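Organic hydroperoxide resistance protein (Legionella pneumophila, PDB 6MJN) probably reduces organic hydroperoxides through an active-site cysteine, as other members of the OsmC/Ohr family do, protecting the bacterium from oxidative damage. Local coordinates at residues I78-S90 and L101-N113. Sequence-based numbering, arbitrary orientation.
Sequences ISLEDVSMTSEVS and LGVALHAHITGLN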
ATOM      1  N   ILE B  78      -7.454   4.196  27.158  1.00 67.00           N
ATOM      2  CA  ILE B  78      -8.583   4.979  26.667  1.00 71.05           C
ATOM      3  C   ILE B  78      -9.745   4.033  26.404  1.00 72.16           C
ATOM      4  O   ILE B  78      -9.558   2.942  25.846  1.00 72.72           O
ATOM      5  CB  ILE B  78      -8.196   5.765  25.395  1.00 66.53           C
ATOM      6  CG1 ILE B  78      -7.329   6.975  25.752  1.00 72.19           C
ATOM      7  CG2 ILE B  78      -9.423   6.198  24.614  1.00 64.09           C
ATOM      8  CD1 ILE B  78      -6.791   7.716  24.541  1.00 72.83           C
ATOM      9  N   SER B  79     -10.950   4.457  26.792  1.00 75.70           N
ATOM     10  CA  SER B  79     -12.141   3.601  26.774  1.00 75.00           C
ATOM     11  C   SER B  79     -12.782   3.590  25.383  1.00 68.41           C
ATOM     12  O   SER B  79     -13.856   4.147  25.142  1.00 59.69           O
ATOM     13  CB  SER B  79     -13.130   4.059  27.841  1.00 82.34           C
ATOM     14  OG  SER B  79     -13.507   5.413  27.650  1.00 80.54           O
ATOM     15  N   LEU B  80     -12.098   2.909  24.461  1.00 62.94           N
ATOM     16  CA  LEU B  80     -12.621   2.672  23.121  1.00 56.42           C
ATOM     17  C   LEU B  80     -13.588   1.506  23.125  1.00 54.37           C
ATOM     18  O   LEU B  80     -13.239   0.402  23.549  1.00 65.55           O
ATOM     19  CB  LEU B  80     -11.495   2.355  22.137  1.00 54.83           C
ATOM     20  CG  LEU B  80     -10.837   3.503  21.411  1.00 63.14           C
ATOM     21  CD1 LEU B  80     -10.408   3.041  20.029  1.00 63.16           C
ATOM     22  CD2 LEU B  80     -11.807   4.633  21.332  1.00 76.46           C
ATOM     23  N   GLU B  81     -14.794   1.736  22.624  1.00 48.40           N
ATOM     24  CA  GLU B  81     -15.703   0.613  22.452  1.00 58.70           C
ATOM     25  C   GLU B  81     -15.521  -0.026  21.080  1.00 57.16           C
ATOM     26  O   GLU B  81     -15.309  -1.238  20.986  1.00 70.37           O
ATOM     27  CB  GLU B  81     -17.155   1.059  22.660  1.00 62.01           C
ATOM     28  CG  GLU B  81     -17.430   1.669  24.023  1.00 71.49           C
ATOM     29  CD  GLU B  81     -18.871   2.125  24.175  1.00 82.02           C
ATOM     30  OE1 GLU B  81     -19.714   1.719  23.348  1.00 80.62           O
ATOM     31  OE2 GLU B  81     -19.160   2.893  25.118  1.00 92.02           O
ATOM     32  N   ASP B  82     -15.582   0.773  20.018  1.00 56.77           N
ATOM     33  CA  ASP B  82     -15.414   0.265  18.663  1.00 54.12           C
ATOM     34  C   ASP B  82     -14.768   1.340  17.791  1.00 49.36           C
ATOM     35  O   ASP B  82     -14.745   2.524  18.139  1.00 55.68           O
ATOM     36  CB  ASP B  82     -16.758  -0.181  18.068  1.00 54.84           C
ATOM     37  CG  ASP B  82     -16.597  -1.116  16.883  1.00 78.30           C
ATOM     38  OD1 ASP B  82     -15.462  -1.573  16.619  1.00 75.48           O
ATOM     39  OD2 ASP B  82     -17.613  -1.394  16.209  1.00 80.39           O
ATOM     40  N   VAL B  83     -14.225   0.908  16.657  1.00 47.15           N
ATOM     41  CA  VAL B  83     -13.702   1.832  15.659  1.00 42.97           C
ATOM     42  C   VAL B  83     -13.818   1.170  14.295  1.00 46.88           C
ATOM     43  O   VAL B  83     -13.585  -0.035  14.152  1.00 48.53           O
ATOM     44  CB  VAL B  83     -12.240   2.240  15.965  1.00 55.17           C
ATOM     45  CG1 VAL B  83     -11.347   1.017  16.042  1.00 57.02           C
ATOM     46  CG2 VAL B  83     -11.704   3.187  14.893  1.00 49.72           C
ATOM     47  N   SER B  84     -14.201   1.955  13.295  1.00 41.09           N
ATOM     48  CA  SER B  84     -14.025   1.551  11.912  1.00 43.34           C
ATOM     49  C   SER B  84     -13.282   2.660  11.188  1.00 37.26           C
ATOM     50  O   SER B  84     -13.277   3.821  11.614  1.00 42.51           O
ATOM     51  CB  SER B  84     -15.362   1.256  11.228  1.00 47.80           C
ATOM     52  OG  SER B  84     -16.149   2.416  11.152  1.00 52.99           O
ATOM     53  N   MET B  85     -12.676   2.297  10.062  1.00 31.92           N
ATOM     54  CA  MET B  85     -11.770   3.178   9.357  1.00 32.34           C
ATOM     55  C   MET B  85     -12.104   3.173   7.871  1.00 34.08           C
ATOM     56  O   MET B  85     -12.202   2.105   7.259  1.00 37.62           O
ATOM     57  CB  MET B  85     -10.332   2.709   9.572  1.00 31.63           C
ATOM     58  CG  MET B  85      -9.311   3.772   9.404  1.00 38.87           C
ATOM     59  SD  MET B  85      -9.529   5.099  10.608  1.00 39.93           S
ATOM     60  CE  MET B  85      -9.023   6.384   9.460  1.00 30.10           C
ATOM     61  N   THR B  86     -12.274   4.364   7.315  1.00 32.05           N
ATOM     62  CA  THR B  86     -12.475   4.599   5.894  1.00 33.76           C
ATOM     63  C   THR B  86     -11.232   5.295   5.348  1.00 35.62           C
ATOM     64  O   THR B  86     -10.740   6.256   5.950  1.00 36.82           O
ATOM     65  CB  THR B  86     -13.705   5.487   5.667  1.00 36.03           C
ATOM     66  OG1 THR B  86     -14.875   4.835   6.182  1.00 39.79           O
ATOM     67  CG2 THR B  86     -13.907   5.756   4.198  1.00 42.75           C
ATOM     68  N   SER B  87     -10.723   4.815   4.219  1.00 35.96           N
ATOM     69  CA  SER B  87      -9.652   5.499   3.504  1.00 35.06           C
ATOM     70  C   SER B  87     -10.140   5.782   2.095  1.00 39.06           C
ATOM     71  O   SER B  87     -10.780   4.937   1.471  1.00 38.97           O
ATOM     72  CB  SER B  87      -8.380   4.655   3.440  1.00 32.27           C
ATOM     73  OG  SER B  87      -8.606   3.529   2.622  1.00 47.28           O
ATOM     74  N   GLU B  88      -9.869   6.979   1.607  1.00 29.11           N
ATOM     75  CA  GLU B  88     -10.191   7.317   0.232  1.00 30.25           C
ATOM     76  C   GLU B  88      -8.896   7.713  -0.454  1.00 29.41           C
ATOM     77  O   GLU B  88      -8.207   8.634   0.001  1.00 28.96           O
ATOM     78  CB  GLU B  88     -11.212   8.436   0.177  1.00 29.07           C
ATOM     79  CG  GLU B  88     -11.512   8.893  -1.232  1.00 32.40           C
ATOM     80  CD  GLU B  88     -12.437  10.091  -1.236  1.00 45.95           C
ATOM     81  OE1 GLU B  88     -13.536   9.989  -0.663  1.00 50.28           O
ATOM     82  OE2 GLU B  88     -12.051  11.141  -1.788  1.00 54.75           O
ATOM     83  N   VAL B  89      -8.558   7.011  -1.524  1.00 28.98           N
ATOM     84  CA  VAL B  89      -7.273   7.176  -2.197  1.00 26.58           C
ATOM     85  C   VAL B  89      -7.543   7.619  -3.624  1.00 30.37           C
ATOM     86  O   VAL B  89      -8.355   7.004  -4.330  1.00 27.98           O
ATOM     87  CB  VAL B  89      -6.450   5.880  -2.159  1.00 27.79           C
ATOM     88  CG1 VAL B  89      -5.244   5.957  -3.137  1.00 26.87           C
ATOM     89  CG2 VAL B  89      -5.988   5.615  -0.707  1.00 24.60           C
ATOM     90  N   SER B  90      -6.897   8.708  -4.032  1.00 27.13           N
ATOM     91  CA  SER B  90      -7.067   9.238  -5.374  1.00 27.66           C
ATOM     92  C   SER B  90      -5.727   9.240  -6.095  1.00 30.83           C
ATOM     93  O   SER B  90      -4.667   9.426  -5.489  1.00 30.70           O
ATOM     94  CB  SER B  90      -7.645  10.657  -5.355  1.00 32.02           C
ATOM     95  OG  SER B  90      -8.982  10.626  -4.920  1.00 35.66           O
ATOM     96  N   LEU B 101      -0.339   9.940  -5.323  1.00 27.81           N
ATOM     97  CA  LEU B 101      -1.516   9.604  -4.533  1.00 31.49           C
ATOM     98  C   LEU B 101      -1.889  10.762  -3.607  1.00 28.42           C
ATOM     99  O   LEU B 101      -1.020  11.515  -3.149  1.00 29.67           O
ATOM    100  CB  LEU B 101      -1.259   8.342  -3.695  1.00 29.06           C
ATOM    101  CG  LEU B 101      -0.839   7.063  -4.441  1.00 33.00           C
ATOM    102  CD1 LEU B 101      -0.623   5.946  -3.432  1.00 36.10           C
ATOM    103  CD2 LEU B 101      -1.904   6.684  -5.425  1.00 33.23           C
ATOM    104  N   GLY B 102      -3.198  10.907  -3.363  1.00 27.50           N
ATOM    105  CA  GLY B 102      -3.705  11.686  -2.245  1.00 29.69           C
ATOM    106  C   GLY B 102      -4.672  10.850  -1.449  1.00 32.02           C
ATOM    107  O   GLY B 102      -5.274   9.897  -1.958  1.00 28.26           O
ATOM    108  N   VAL B 103      -4.829  11.183  -0.157  1.00 27.03           N
ATOM    109  CA  VAL B 103      -5.549  10.324   0.790  1.00 23.60           C
ATOM    110  C   VAL B 103      -6.403  11.175   1.721  1.00 28.22           C
ATOM    111  O   VAL B 103      -5.946  12.206   2.233  1.00 32.59           O
ATOM    112  CB  VAL B 103      -4.582   9.461   1.643  1.00 28.18           C
ATOM    113  CG1 VAL B 103      -5.362   8.519   2.595  1.00 29.59           C
ATOM    114  CG2 VAL B 103      -3.609   8.670   0.779  1.00 29.29           C
ATOM    115  N   ALA B 104      -7.644  10.732   1.955  1.00 28.28           N
ATOM    116  CA  ALA B 104      -8.483  11.235   3.036  1.00 26.19           C
ATOM    117  C   ALA B 104      -8.837  10.059   3.931  1.00 36.22           C
ATOM    118  O   ALA B 104      -9.255   9.009   3.434  1.00 33.90           O
ATOM    119  CB  ALA B 104      -9.756  11.913   2.505  1.00 31.68           C
ATOM    120  N   LEU B 105      -8.645  10.224   5.240  1.00 26.54           N
ATOM    121  CA  LEU B 105      -8.949   9.199   6.228  1.00 25.58           C
ATOM    122  C   LEU B 105     -10.127   9.656   7.071  1.00 27.96           C
ATOM    123  O   LEU B 105     -10.203  10.829   7.449  1.00 32.86           O
ATOM    124  CB  LEU B 105      -7.731   8.943   7.131  1.00 27.67           C
ATOM    125  CG  LEU B 105      -6.496   8.351   6.428  1.00 28.26           C
ATOM    126  CD1 LEU B 105      -5.382   8.179   7.458  1.00 29.49           C
ATOM    127  CD2 LEU B 105      -6.816   7.016   5.773  1.00 31.76           C
ATOM    128  N   HIS B 106     -11.057   8.755   7.357  1.00 26.66           N
ATOM    129  CA  HIS B 106     -12.168   9.115   8.228  1.00 27.50           C
ATOM    130  C   HIS B 106     -12.344   8.029   9.269  1.00 31.68           C
ATOM    131  O   HIS B 106     -12.707   6.899   8.932  1.00 30.53           O
ATOM    132  CB  HIS B 106     -13.461   9.301   7.433  1.00 33.49           C
ATOM    133  CG  HIS B 106     -14.634   9.647   8.291  1.00 44.28           C
ATOM    134  ND1 HIS B 106     -14.683  10.795   9.049  1.00 48.11           N
ATOM    135  CD2 HIS B 106     -15.784   8.982   8.544  1.00 56.33           C
ATOM    136  CE1 HIS B 106     -15.819  10.836   9.716  1.00 43.81           C
ATOM    137  NE2 HIS B 106     -16.506   9.745   9.431  1.00 56.53           N
ATOM    138  N   ALA B 107     -12.135   8.369  10.534  1.00 30.69           N
ATOM    139  CA  ALA B 107     -12.308   7.397  11.601  1.00 33.45           C
ATOM    140  C   ALA B 107     -13.704   7.517  12.205  1.00 32.63           C
ATOM    141  O   ALA B 107     -14.219   8.622  12.387  1.00 37.01           O
ATOM    142  CB  ALA B 107     -11.237   7.589  12.676  1.00 30.57           C
ATOM    143  N   HIS B 108     -14.325   6.375  12.496  1.00 31.73           N
ATOM    144  CA  HIS B 108     -15.587   6.326  13.234  0.52 35.30           C
ATOM    145  C   HIS B 108     -15.327   5.597  14.545  1.00 39.12           C
ATOM    146  O   HIS B 108     -15.096   4.385  14.557  1.00 42.43           O
ATOM    147  CB  HIS B 108     -16.685   5.636  12.426  0.52 45.51           C
ATOM    148  CG  HIS B 108     -18.015   5.589  13.120  0.52 48.89           C
ATOM    149  ND1 HIS B 108     -19.170   5.198  12.477  0.52 54.48           N
ATOM    150  CD2 HIS B 108     -18.374   5.886  14.391  0.52 48.90           C
ATOM    151  CE1 HIS B 108     -20.182   5.251  13.323  0.52 57.26           C
ATOM    152  NE2 HIS B 108     -19.725   5.661  14.492  0.52 54.49           N
ATOM    153  N   ILE B 109     -15.394   6.342  15.654  1.00 40.40           N
ATOM    154  CA  ILE B 109     -14.990   5.867  16.976  1.00 41.87           C
ATOM    155  C   ILE B 109     -16.191   5.906  17.917  1.00 37.64           C
ATOM    156  O   ILE B 109     -16.897   6.915  17.976  1.00 45.35           O
ATOM    157  CB  ILE B 109     -13.836   6.736  17.521  1.00 43.27           C
ATOM    158  CG1 ILE B 109     -12.574   6.549  16.675  1.00 41.70           C
ATOM    159  CG2 ILE B 109     -13.550   6.421  18.971  1.00 48.22           C
ATOM    160  CD1 ILE B 109     -11.421   7.422  17.097  1.00 40.86           C
ATOM    161  N   THR B 110     -16.456   4.790  18.616  1.00 36.93           N
ATOM    162  CA  THR B 110     -17.502   4.714  19.628  1.00 38.25           C
ATOM    163  C   THR B 110     -16.868   4.746  21.013  1.00 43.10           C
ATOM    164  O   THR B 110     -15.858   4.082  21.254  1.00 44.25           O
ATOM    165  CB  THR B 110     -18.334   3.422  19.483  1.00 45.01           C
ATOM    166  OG1 THR B 110     -18.621   3.183  18.098  1.00 57.79           O
ATOM    167  CG2 THR B 110     -19.642   3.517  20.262  1.00 48.89           C
ATOM    168  N   GLY B 111     -17.477   5.504  21.930  1.00 38.09           N
ATOM    169  CA  GLY B 111     -17.093   5.476  23.331  1.00 41.94           C
ATOM    170  C   GLY B 111     -16.363   6.707  23.830  1.00 40.93           C
ATOM    171  O   GLY B 111     -16.081   6.791  25.031  1.00 44.13           O
ATOM    172  N   LEU B 112     -16.053   7.655  22.954  1.00 37.64           N
ATOM    173  CA  LEU B 112     -15.342   8.872  23.307  1.00 40.26           C
ATOM    174  C   LEU B 112     -16.160  10.077  22.876  1.00 41.29           C
ATOM    175  O   LEU B 112     -16.993   9.986  21.964  1.00 37.70           O
ATOM    176  CB  LEU B 112     -13.972   8.935  22.625  1.00 39.96           C
ATOM    177  CG  LEU B 112     -13.014   7.784  22.916  1.00 41.43           C
ATOM    178  CD1 LEU B 112     -11.728   8.009  22.133  1.00 41.24           C
ATOM    179  CD2 LEU B 112     -12.742   7.685  24.390  1.00 40.99           C
ATOM    180  N   ASN B 113     -15.920  11.215  23.534  1.00 35.25           N
ATOM    181  CA  ASN B 113     -16.513  12.438  23.013  1.00 34.18           C
ATOM    182  C   ASN B 113     -15.681  12.907  21.806  1.00 30.15           C
ATOM    183  O   ASN B 113     -14.611  12.355  21.496  1.00 33.47           O
ATOM    184  CB  ASN B 113     -16.697  13.492  24.132  1.00 35.04           C
ATOM    185  CG  ASN B 113     -15.378  14.031  24.710  1.00 39.63           C
ATOM    186  OD1 ASN B 113     -14.478  14.446  23.980  1.00 37.61           O
ATOM    187  ND2 ASN B 113     -15.293  14.063  26.044  1.00 43.46           N
TER
HETATM  188  O   HOH W   1     -12.200   8.503   3.884  1.00 54.63           O
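S84 OG lies 3.5 Å from H108 CB, and the imidazole, less certain because H108 is modelled in two conformers, begins just beyond, approached obliquely. H106, on the same face beside T86, turns its ring toward the next strand, where ND1 is hydrogen-bonded to S143. Polar residues suit this face, which is partly open to solvent, and a water donates to A104 O at 3.0 Å. The other face is largely apolar and lies against helix 53-76 and helix 114-125; its S87 OG is satisfied by A58 O. There M85, bent at chi2 (62°), brings SD to 3.7 Å from A107 CB and CE to L105 CB, a flexible thioether that can fold over a small alanine. V83 and I109 lie side by side, as do V89 and V103, branched residues that favour extended backbone. The two strands form an antiparallel beta hairpin, whose sheet continues through strand 140-146 and, along S84-S90, into a strand of the second subunit. At its open end E81 and D82 both face T110 in a classic beta bulge, E81 N reaching T110 O at 2.9 Å. G111, close to S79 and E81, has a positive phi (108°), which suits glycine. Beyond it, L80 CD2 packs tightly against both I109 CG2 (3.4 Å) and L112 CD1 (3.5 Å).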